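Local atomic coordinates of SIR4-interacting protein SIF2 (Saccharomyces cerevisiae, PDB entry 1R5M), a protein that serves as a WD40-repeat subunit of the Set3 corepressor complex and antagonizes telomeric silencing in yeast. Residues Asn67-Leu72 with Glu93-Phe98; Ser391-Tyr396 with Val411-Gln416; Pro332-Arg337 with Tyr396-Ser401. All coordinates share one frame; numbering follows the deposited sequence.

Contact 1 of 3, residues Asn67-Leu72 with Glu93-Phe98. With SO4 (sulfate ion), chain B.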
loop_
_atom_site.group_PDB
_atom_site.type_symbol
_atom_site.label_atom_id
_atom_site.label_comp_id
_atom_site.label_asym_id
_atom_site.label_seq_id
_atom_site.Cartn_x
_atom_site.Cartn_y
_atom_site.Cartn_z
ATOM N N ASN A 67 3.402 1.397 -20.455
ATOM C CA ASN A 67 3.023 2.237 -21.587
ATOM C C ASN A 67 1.844 3.183 -21.354
ATOM O O ASN A 67 0.898 3.212 -22.142
ATOM C CB ASN A 67 2.748 1.369 -22.820
ATOM C CG ASN A 67 2.644 2.191 -24.094
ATOM O OD1 ASN A 67 3.420 3.122 -24.303
ATOM N ND2 ASN A 67 1.693 1.843 -24.952
ATOM N N SER A 68 1.908 3.950 -20.270
ATOM C CA SER A 68 0.869 4.934 -19.955
ATOM C C SER A 68 -0.533 4.332 -19.994
ATOM O O SER A 68 -1.479 4.949 -20.494
ATOM C CB SER A 68 0.970 6.099 -20.949
ATOM O OG SER A 68 0.365 7.282 -20.447
ATOM N N VAL A 69 -0.672 3.132 -19.443
ATOM C CA VAL A 69 -1.956 2.453 -19.442
ATOM C C VAL A 69 -2.068 1.457 -18.293
ATOM O O VAL A 69 -1.074 0.868 -17.863
ATOM C CB VAL A 69 -2.177 1.694 -20.787
ATOM C CG1 VAL A 69 -1.148 0.570 -20.933
ATOM C CG2 VAL A 69 -3.588 1.132 -20.856
ATOM N N ALA A 70 -3.286 1.304 -17.785
ATOM C CA ALA A 70 -3.579 0.352 -16.724
ATOM C C ALA A 70 -4.726 -0.477 -17.280
ATOM O O ALA A 70 -5.369 -0.081 -18.248
ATOM C CB ALA A 70 -4.013 1.074 -15.448
ATOM N N ARG A 71 -4.978 -1.632 -16.685
ATOM C CA ARG A 71 -6.064 -2.472 -17.158
ATOM C C ARG A 71 -6.857 -3.060 -16.007
ATOM O O ARG A 71 -6.335 -3.258 -14.907
ATOM C CB ARG A 71 -5.522 -3.608 -18.038
ATOM C CG ARG A 71 -5.176 -3.185 -19.464
ATOM C CD ARG A 71 -4.719 -4.373 -20.306
ATOM N NE ARG A 71 -4.785 -4.089 -21.740
ATOM C CZ ARG A 71 -3.897 -3.360 -22.413
ATOM N NH1 ARG A 71 -2.851 -2.830 -21.793
ATOM N NH2 ARG A 71 -4.064 -3.147 -23.711
ATOM N N LEU A 72 -8.136 -3.302 -16.262
ATOM C CA LEU A 72 -9.004 -3.928 -15.285
ATOM C C LEU A 72 -9.209 -5.320 -15.865
ATOM O O LEU A 72 -9.489 -5.464 -17.054
ATOM C CB LEU A 72 -10.340 -3.184 -15.175
ATOM C CG LEU A 72 -10.254 -1.746 -14.653
ATOM C CD1 LEU A 72 -11.658 -1.171 -14.518
ATOM C CD2 LEU A 72 -9.542 -1.725 -13.302
ATOM N N GLU A 93 -9.444 -0.980 -20.670
ATOM C CA GLU A 93 -8.138 -0.351 -20.734
ATOM C C GLU A 93 -8.326 1.054 -20.163
ATOM O O GLU A 93 -9.260 1.766 -20.544
ATOM C CB GLU A 93 -7.649 -0.265 -22.185
ATOM C CG GLU A 93 -7.510 -1.616 -22.870
ATOM C CD GLU A 93 -7.031 -1.505 -24.309
ATOM O OE1 GLU A 93 -6.957 -2.550 -24.990
ATOM O OE2 GLU A 93 -6.726 -0.381 -24.759
ATOM N N LEU A 94 -7.455 1.433 -19.236
ATOM C CA LEU A 94 -7.507 2.748 -18.604
ATOM C C LEU A 94 -6.253 3.473 -19.081
ATOM O O LEU A 94 -5.214 3.452 -18.420
ATOM C CB LEU A 94 -7.496 2.594 -17.082
ATOM C CG LEU A 94 -8.428 1.523 -16.497
ATOM C CD1 LEU A 94 -8.309 1.545 -14.982
ATOM C CD2 LEU A 94 -9.878 1.768 -16.924
ATOM N N ARG A 95 -6.361 4.121 -20.235
ATOM C CA ARG A 95 -5.218 4.796 -20.831
ATOM C C ARG A 95 -5.087 6.284 -20.526
ATOM O O ARG A 95 -6.082 7.002 -20.422
ATOM C CB ARG A 95 -5.256 4.577 -22.349
ATOM C CG ARG A 95 -3.926 4.777 -23.061
ATOM C CD ARG A 95 -4.037 4.363 -24.528
ATOM N NE ARG A 95 -4.446 2.966 -24.690
ATOM C CZ ARG A 95 -3.619 1.924 -24.652
ATOM N NH1 ARG A 95 -2.320 2.104 -24.458
ATOM N NH2 ARG A 95 -4.092 0.695 -24.814
ATOM N N HIS A 96 -3.842 6.726 -20.363
ATOM C CA HIS A 96 -3.529 8.132 -20.116
ATOM C C HIS A 96 -2.791 8.633 -21.353
ATOM O O HIS A 96 -1.882 7.973 -21.849
ATOM C CB HIS A 96 -2.593 8.292 -18.912
ATOM C CG HIS A 96 -3.243 8.055 -17.586
ATOM N ND1 HIS A 96 -3.429 9.058 -16.661
ATOM C CD2 HIS A 96 -3.699 6.919 -17.005
ATOM C CE1 HIS A 96 -3.965 8.552 -15.564
ATOM N NE2 HIS A 96 -4.137 7.255 -15.747
ATOM N N PRO A 97 -3.178 9.797 -21.882
ATOM C CA PRO A 97 -2.472 10.295 -23.064
ATOM C C PRO A 97 -1.079 10.768 -22.655
ATOM O O PRO A 97 -0.840 11.055 -21.484
ATOM C CB PRO A 97 -3.358 11.448 -23.527
ATOM C CG PRO A 97 -3.901 11.979 -22.229
ATOM C CD PRO A 97 -4.263 10.710 -21.484
ATOM N N PHE A 98 -0.146 10.820 -23.600
ATOM C CA PHE A 98 1.176 11.320 -23.271
ATOM C C PHE A 98 1.040 12.836 -23.288
ATOM O O PHE A 98 0.248 13.376 -24.062
ATOM C CB PHE A 98 2.216 10.858 -24.291
ATOM C CG PHE A 98 2.590 9.409 -24.149
ATOM C CD1 PHE A 98 1.822 8.415 -24.743
ATOM C CD2 PHE A 98 3.698 9.039 -23.396
ATOM C CE1 PHE A 98 2.153 7.070 -24.589
ATOM C CE2 PHE A 98 4.036 7.696 -23.237
ATOM C CZ PHE A 98 3.260 6.712 -23.835
HETATM S S SO4 B . -0.844 -1.386 -24.947
HETATM O O1 SO4 B . -0.335 -0.016 -24.747
HETATM O O2 SO4 B . -0.082 -2.039 -26.028
HETATM O O3 SO4 B . -0.693 -2.155 -23.698
HETATM O O4 SO4 B . -2.272 -1.341 -25.315
HETATM O O HOH W 1 -0.517 4.440 -24.263
HETATM O O HOH W 2 -6.726 -4.874 -23.670
#

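Contact 2 of 3, residues Ser391-Tyr396 with Val411-Gln416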
loop_
_atom_site.group_PDB
_atom_site.type_symbol
_atom_site.label_atom_id
_atom_site.label_comp_id
_atom_site.label_asym_id
_atom_site.label_seq_id
_atom_site.Cartn_x
_atom_site.Cartn_y
_atom_site.Cartn_z
ATOM N N SER A 391 13.853 -20.970 -9.813
ATOM C CA SER A 391 15.229 -20.713 -10.204
ATOM C C SER A 391 15.341 -20.375 -11.686
ATOM O O SER A 391 16.441 -20.318 -12.221
ATOM C CB SER A 391 16.099 -21.932 -9.885
ATOM O OG SER A 391 15.638 -23.082 -10.574
ATOM N N GLN A 392 14.210 -20.122 -12.342
ATOM C CA GLN A 392 14.236 -19.818 -13.770
ATOM C C GLN A 392 14.493 -18.349 -14.125
ATOM O O GLN A 392 14.649 -18.006 -15.299
ATOM C CB GLN A 392 12.961 -20.335 -14.443
ATOM C CG GLN A 392 13.039 -21.823 -14.829
ATOM C CD GLN A 392 13.349 -22.738 -13.652
ATOM O OE1 GLN A 392 12.481 -23.030 -12.827
ATOM N NE2 GLN A 392 14.594 -23.192 -13.569
ATOM N N ASP A 393 14.533 -17.487 -13.113
ATOM C CA ASP A 393 14.853 -16.072 -13.311
ATOM C C ASP A 393 15.244 -15.489 -11.962
ATOM O O ASP A 393 14.933 -16.069 -10.919
ATOM C CB ASP A 393 13.674 -15.280 -13.886
ATOM C CG ASP A 393 12.596 -15.018 -12.862
ATOM O OD1 ASP A 393 11.637 -15.815 -12.792
ATOM O OD2 ASP A 393 12.713 -14.021 -12.114
ATOM N N ASN A 394 15.932 -14.350 -11.980
ATOM C CA ASN A 394 16.362 -13.694 -10.746
ATOM C C ASN A 394 15.808 -12.273 -10.678
ATOM O O ASN A 394 16.398 -11.407 -10.035
ATOM C CB ASN A 394 17.890 -13.629 -10.691
ATOM C CG ASN A 394 18.454 -12.636 -11.684
ATOM O OD1 ASN A 394 17.869 -12.418 -12.741
ATOM N ND2 ASN A 394 19.595 -12.031 -11.352
ATOM N N ASP A 395 14.677 -12.028 -11.332
ATOM C CA ASP A 395 14.097 -10.688 -11.338
ATOM C C ASP A 395 13.570 -10.287 -9.960
ATOM O O ASP A 395 13.275 -11.140 -9.121
ATOM C CB ASP A 395 12.971 -10.611 -12.380
ATOM C CG ASP A 395 12.570 -9.178 -12.720
ATOM O OD1 ASP A 395 13.286 -8.232 -12.332
ATOM O OD2 ASP A 395 11.534 -9.003 -13.394
ATOM N N TYR A 396 13.475 -8.979 -9.744
ATOM C CA TYR A 396 12.979 -8.410 -8.491
ATOM C C TYR A 396 11.459 -8.337 -8.511
ATOM O O TYR A 396 10.848 -8.248 -9.572
ATOM C CB TYR A 396 13.465 -6.965 -8.314
ATOM C CG TYR A 396 14.951 -6.764 -8.183
ATOM C CD1 TYR A 396 15.622 -5.863 -9.009
ATOM C CD2 TYR A 396 15.682 -7.438 -7.206
ATOM C CE1 TYR A 396 16.991 -5.636 -8.863
ATOM C CE2 TYR A 396 17.047 -7.220 -7.052
ATOM C CZ TYR A 396 17.696 -6.318 -7.880
ATOM O OH TYR A 396 19.049 -6.104 -7.721
ATOM N N VAL A 411 1.585 -10.730 -8.204
ATOM C CA VAL A 411 2.996 -10.416 -8.042
ATOM C C VAL A 411 3.504 -9.591 -9.221
ATOM O O VAL A 411 3.386 -10.000 -10.379
ATOM C CB VAL A 411 3.828 -11.718 -7.941
ATOM C CG1 VAL A 411 5.283 -11.393 -7.688
ATOM C CG2 VAL A 411 3.276 -12.604 -6.829
ATOM N N ALA A 412 4.067 -8.429 -8.920
ATOM C CA ALA A 412 4.593 -7.550 -9.952
ATOM C C ALA A 412 6.117 -7.597 -9.978
ATOM O O ALA A 412 6.774 -7.160 -9.031
ATOM C CB ALA A 412 4.113 -6.110 -9.708
ATOM N N TYR A 413 6.675 -8.144 -11.053
ATOM C CA TYR A 413 8.127 -8.209 -11.200
ATOM C C TYR A 413 8.579 -6.933 -11.896
ATOM O O TYR A 413 7.811 -6.317 -12.639
ATOM C CB TYR A 413 8.548 -9.429 -12.029
ATOM C CG TYR A 413 8.362 -10.752 -11.324
ATOM C CD1 TYR A 413 7.174 -11.476 -11.452
ATOM C CD2 TYR A 413 9.373 -11.283 -10.528
ATOM C CE1 TYR A 413 7.003 -12.700 -10.805
ATOM C CE2 TYR A 413 9.210 -12.505 -9.874
ATOM C CZ TYR A 413 8.025 -13.205 -10.019
ATOM O OH TYR A 413 7.864 -14.414 -9.378
ATOM N N SER A 414 9.827 -6.540 -11.673
ATOM C CA SER A 414 10.332 -5.306 -12.264
ATOM C C SER A 414 10.380 -5.312 -13.785
ATOM O O SER A 414 10.021 -4.322 -14.421
ATOM C CB SER A 414 11.725 -4.981 -11.714
ATOM O OG SER A 414 12.713 -5.843 -12.242
ATOM N N LEU A 415 10.795 -6.431 -14.369
ATOM C CA LEU A 415 10.925 -6.526 -15.819
ATOM C C LEU A 415 10.102 -7.610 -16.510
ATOM O O LEU A 415 9.494 -7.360 -17.555
ATOM C CB LEU A 415 12.402 -6.712 -16.176
ATOM C CG LEU A 415 13.313 -5.550 -15.774
ATOM C CD1 LEU A 415 14.773 -5.963 -15.869
ATOM C CD2 LEU A 415 13.023 -4.353 -16.668
ATOM N N GLN A 416 10.077 -8.810 -15.937
ATOM C CA GLN A 416 9.337 -9.902 -16.556
ATOM C C GLN A 416 7.835 -9.848 -16.321
ATOM O O GLN A 416 7.314 -8.920 -15.698
ATOM C CB GLN A 416 9.883 -11.262 -16.100
ATOM C CG GLN A 416 9.713 -11.565 -14.625
ATOM C CD GLN A 416 10.202 -12.957 -14.267
ATOM O OE1 GLN A 416 11.054 -13.521 -14.955
ATOM N NE2 GLN A 416 9.679 -13.510 -13.183
#

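Contact 3 of 3, residues Pro332-Arg337 with Tyr396-Ser401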
loop_
_atom_site.group_PDB
_atom_site.type_symbol
_atom_site.label_atom_id
_atom_site.label_comp_id
_atom_site.label_asym_id
_atom_site.label_seq_id
_atom_site.Cartn_x
_atom_site.Cartn_y
_atom_site.Cartn_z
ATOM N N PRO A 332 16.947 -8.254 1.909
ATOM C CA PRO A 332 15.979 -7.176 2.126
ATOM C C PRO A 332 14.571 -7.505 1.645
ATOM O O PRO A 332 14.382 -8.268 0.696
ATOM C CB PRO A 332 16.573 -6.014 1.336
ATOM C CG PRO A 332 18.052 -6.281 1.400
ATOM C CD PRO A 332 18.111 -7.763 1.149
ATOM N N ILE A 333 13.584 -6.929 2.319
ATOM C CA ILE A 333 12.195 -7.103 1.930
ATOM C C ILE A 333 11.806 -5.790 1.260
ATOM O O ILE A 333 12.083 -4.711 1.793
ATOM C CB ILE A 333 11.292 -7.356 3.152
ATOM C CG1 ILE A 333 11.579 -8.755 3.707
ATOM C CG2 ILE A 333 9.824 -7.201 2.762
ATOM C CD1 ILE A 333 10.835 -9.094 4.985
ATOM N N PHE A 334 11.187 -5.885 0.087
ATOM C CA PHE A 334 10.782 -4.701 -0.664
ATOM C C PHE A 334 9.342 -4.272 -0.424
ATOM O O PHE A 334 8.992 -3.111 -0.638
ATOM C CB PHE A 334 10.987 -4.932 -2.164
ATOM C CG PHE A 334 12.424 -4.867 -2.604
ATOM C CD1 PHE A 334 12.754 -5.036 -3.943
ATOM C CD2 PHE A 334 13.447 -4.629 -1.688
ATOM C CE1 PHE A 334 14.077 -4.970 -4.367
ATOM C CE2 PHE A 334 14.779 -4.560 -2.105
ATOM C CZ PHE A 334 15.091 -4.731 -3.449
ATOM N N ALA A 335 8.500 -5.206 0.005
ATOM C CA ALA A 335 7.100 -4.883 0.257
ATOM C C ALA A 335 6.418 -5.962 1.080
ATOM O O ALA A 335 6.784 -7.131 1.007
ATOM C CB ALA A 335 6.364 -4.695 -1.064
ATOM N N GLY A 336 5.430 -5.544 1.867
ATOM C CA GLY A 336 4.673 -6.461 2.701
ATOM C C GLY A 336 3.209 -6.063 2.651
ATOM O O GLY A 336 2.894 -4.869 2.625
ATOM N N ARG A 337 2.315 -7.048 2.632
ATOM C CA ARG A 337 0.877 -6.785 2.566
ATOM C C ARG A 337 0.102 -7.723 3.475
ATOM O O ARG A 337 0.333 -8.932 3.473
ATOM C CB ARG A 337 0.361 -6.991 1.142
ATOM C CG ARG A 337 1.102 -6.218 0.075
ATOM C CD ARG A 337 0.646 -4.776 -0.021
ATOM N NE ARG A 337 1.373 -4.080 -1.080
ATOM C CZ ARG A 337 2.431 -3.298 -0.881
ATOM N NH1 ARG A 337 2.891 -3.093 0.348
ATOM N NH2 ARG A 337 3.043 -2.737 -1.915
ATOM N N TYR A 396 13.475 -8.979 -9.744
ATOM C CA TYR A 396 12.979 -8.410 -8.491
ATOM C C TYR A 396 11.459 -8.337 -8.511
ATOM O O TYR A 396 10.848 -8.248 -9.572
ATOM C CB TYR A 396 13.465 -6.965 -8.314
ATOM C CG TYR A 396 14.951 -6.764 -8.183
ATOM C CD1 TYR A 396 15.622 -5.863 -9.009
ATOM C CD2 TYR A 396 15.682 -7.438 -7.206
ATOM C CE1 TYR A 396 16.991 -5.636 -8.863
ATOM C CE2 TYR A 396 17.047 -7.220 -7.052
ATOM C CZ TYR A 396 17.696 -6.318 -7.880
ATOM O OH TYR A 396 19.049 -6.104 -7.721
ATOM N N ILE A 397 10.863 -8.351 -7.323
ATOM C CA ILE A 397 9.419 -8.188 -7.172
ATOM C C ILE A 397 9.292 -6.813 -6.517
ATOM O O ILE A 397 9.852 -6.586 -5.446
ATOM C CB ILE A 397 8.807 -9.252 -6.245
ATOM C CG1 ILE A 397 8.823 -10.612 -6.947
ATOM C CG2 ILE A 397 7.374 -8.861 -5.875
ATOM C CD1 ILE A 397 8.415 -11.766 -6.054
ATOM N N PHE A 398 8.574 -5.902 -7.170
ATOM C CA PHE A 398 8.391 -4.538 -6.673
ATOM C C PHE A 398 7.084 -4.324 -5.920
ATOM O O PHE A 398 6.951 -3.375 -5.139
ATOM C CB PHE A 398 8.427 -3.546 -7.842
ATOM C CG PHE A 398 9.807 -3.244 -8.360
ATOM C CD1 PHE A 398 9.969 -2.389 -9.446
ATOM C CD2 PHE A 398 10.939 -3.781 -7.755
ATOM C CE1 PHE A 398 11.236 -2.070 -9.923
ATOM C CE2 PHE A 398 12.216 -3.467 -8.226
ATOM C CZ PHE A 398 12.362 -2.610 -9.312
ATOM N N ASP A 399 6.116 -5.198 -6.158
ATOM C CA ASP A 399 4.818 -5.045 -5.524
ATOM C C ASP A 399 4.045 -6.352 -5.493
ATOM O O ASP A 399 4.292 -7.257 -6.290
ATOM C CB ASP A 399 4.012 -3.987 -6.295
ATOM C CG ASP A 399 2.610 -3.792 -5.747
ATOM O OD1 ASP A 399 1.629 -4.164 -6.430
ATOM O OD2 ASP A 399 2.490 -3.263 -4.624
ATOM N N LEU A 400 3.121 -6.450 -4.546
ATOM C CA LEU A 400 2.262 -7.616 -4.445
ATOM C C LEU A 400 0.936 -7.140 -3.872
ATOM O O LEU A 400 0.878 -6.111 -3.193
ATOM C CB LEU A 400 2.897 -8.708 -3.570
ATOM C CG LEU A 400 3.138 -8.540 -2.074
ATOM C CD1 LEU A 400 3.845 -9.796 -1.550
ATOM C CD2 LEU A 400 3.995 -7.312 -1.809
ATOM N N SER A 401 -0.135 -7.861 -4.176
ATOM C CA SER A 401 -1.451 -7.481 -3.680
ATOM C C SER A 401 -2.345 -8.694 -3.489
ATOM O O SER A 401 -2.299 -9.641 -4.276
ATOM C CB SER A 401 -2.111 -6.508 -4.658
ATOM O OG SER A 401 -2.305 -7.120 -5.920
#

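Contact 1 of 3, residues Asn67-Leu72 with Glu93-Phe98
A sulfate ion, probably from the crystallisation liquor, sits over the face of a beta-propeller blade that carries Val69, Arg71, Glu93 and Arg95, and the two arginines reach it from adjacent antiparallel strands. These strands, 69-77 and 86-95, form the outer hairpin of the four-stranded blade that begins with strand 50-53. Each guanidinium turns its edge to the anion and donates two bonds. Arg71 NH1 holds O3 at 3.0 Å and its NH2 holds O4, while Arg95 NH2 shares O4 at 2.8 Å and its NH1 binds O1. Asn67 ND2 adds a further bond to O1. Arg95 reaches the ion by a bend at its third torsion (chi3 -58°), which also lays its guanidinium over Val69, with CG2 under the centre of one face. Glu93 bridges both bases: OE1 makes a salt bridge to Arg71 NH2 at 3.2 Å, and OE2 takes a hydrogen bond from Arg95 NH2 at 2.8 Å. The sulfate and Glu93 together would offset the two positive charges, and Glu65 also pairs with Arg71.

Across the opposite face of the sheet Leu94 packs on Ala70 and Leu72, its CD1 lying 3.8 Å from Leu72 CG, and Leu94 also meets Trp135 of the next blade. The backbone is joined at Ala70 and Leu94 by a reciprocal pair of bonds. Beyond the strand His96 N bonds Ser68 O, and the His96 ring reaches Thr125 and Glu131, resembling the histidine-centred polar network of WD40 repeats. The positive phi of Ser68 (51°) turns the chain where Phe98 closes over it. Ser68 CB lies over one face of that ring, and Ser68 OG donates to His96 O at 2.7 Å.

Contact 2 of 3, residues Ser391-Tyr396 with Val411-Gln416
Strand 408-413 ends beside the loop that leads into strand 397-402, and the two backbones meet only briefly, Tyr396 and Ser414 having the nearest CA atoms at 5.6 Å. Ser414 N donates to Tyr396 O at 2.9 Å, which carries the antiparallel pairing of these two strands of the WD 8 blade one step past their regular part. Tyr413 CA adds a CH...O contact to the same carbonyl. Beyond it the chain curls through Leu415 and Gln416, and their backbone N-H groups turn toward the incoming loop.

Asp395 fills that curl. With CG swung away from its own backbone N (chi1 -164°), the carboxylate projects into the turn and divides its work between its oxygens. OD2 accepts from Leu415 N at 2.8 Å through the syn lone pair, and from Gln416 N at 2.9 Å almost in line with its C-O bond (N-H...O 172°). Ser414 OG lies 2.5 Å from OD1, a separation so short that its exact length is doubtful, and OD1 also accepts from Tyr396 N, which lies well above the carboxylate plane. Asp393 belongs to the same polar cluster: its OD2 uses the anti lone pair to accept from Asp395 N at 2.9 Å, forming an Asx turn that shapes the loop. Its OD1 receives only a weak bond from Gln416 NE2 at 3.0 Å. The extended side chain of Gln416 lies across the Tyr413 ring, with NE2 over the middle of one face.

The carboxylate of Asp395 thus accepts from three N-H groups, with the Ser414 hydroxyl close by. Such a concentration of donors would probably stabilise its negative charge, and it ties the end of the strand to the loop preceding its hairpin partner.

Contact 3 of 3, residues Pro332-Arg337 with Tyr396-Ser401
Arg337 and Asp399 make a salt bridge between strands of two neighbouring propeller blades, Arg337 NH2 donating to Asp399 OD2 at 2.8 Å. The bond is nearly straight (N-H...O 167°) and lies in the guanidinium plane. A bend at the second torsion (chi2 -81°) folds the arginine back along the strand, so that NH1 also reaches Gly336 O at 2.9 Å, while NE makes a weak bond to Leu400 O. Asp399 OD1 is held by Ser51 N of the WD 1 repeat, which links the carboxylate to a third blade.

The strands, 333-338 of WD 7 and 397-402 of WD 8, are the innermost of their blades and run parallel, with axes 6.3 Å apart at closest and only 5° between them. They are too far apart for sheet pairing, and side chains fill the gap. Leu400 CD2 lies against Ala335 CB at 3.6 Å and against Arg337 CG, and it also sits over one face of the guanidinium. At the other end the edge of the Phe334 ring points at Ile397 O, its CD1 atom 3.6 Å away. That ring meets those of Tyr396 and Phe398 obliquely. Phe398 and Asp399 both face Ala412 in a classic beta bulge, which shifts the register at this point in the strand.

Arg337 thus joins two blades through one charged bond and a weaker carbonyl contact, with its aliphatic part packed on Leu400. A sulfate, probably from the crystallisation liquor, lies about 4 Å from its side chain, consistent with a positively charged environment there.

How the contacts relate
Contact 1 lies in the blade of WD 1, early in the chain, while contacts 2 and 3 gather around its end, with centres 22 and 23 Å from contact 1. No atoms of contact 1 come nearer than about 11 Å to either. Contacts 2 and 3 have centres 11 Å apart, share Tyr396 and alternate along the chain. Strands 397-402 and 408-413 join them through bonds between Ala412 and both Phe398 and Asp399. Contact 2 thus braces the WD 8 hairpin that contact 3 fastens to WD 7. Strand 419-422 pairs with the N-terminal strand 37-44 in this blade, closing the propeller ring next to WD 1.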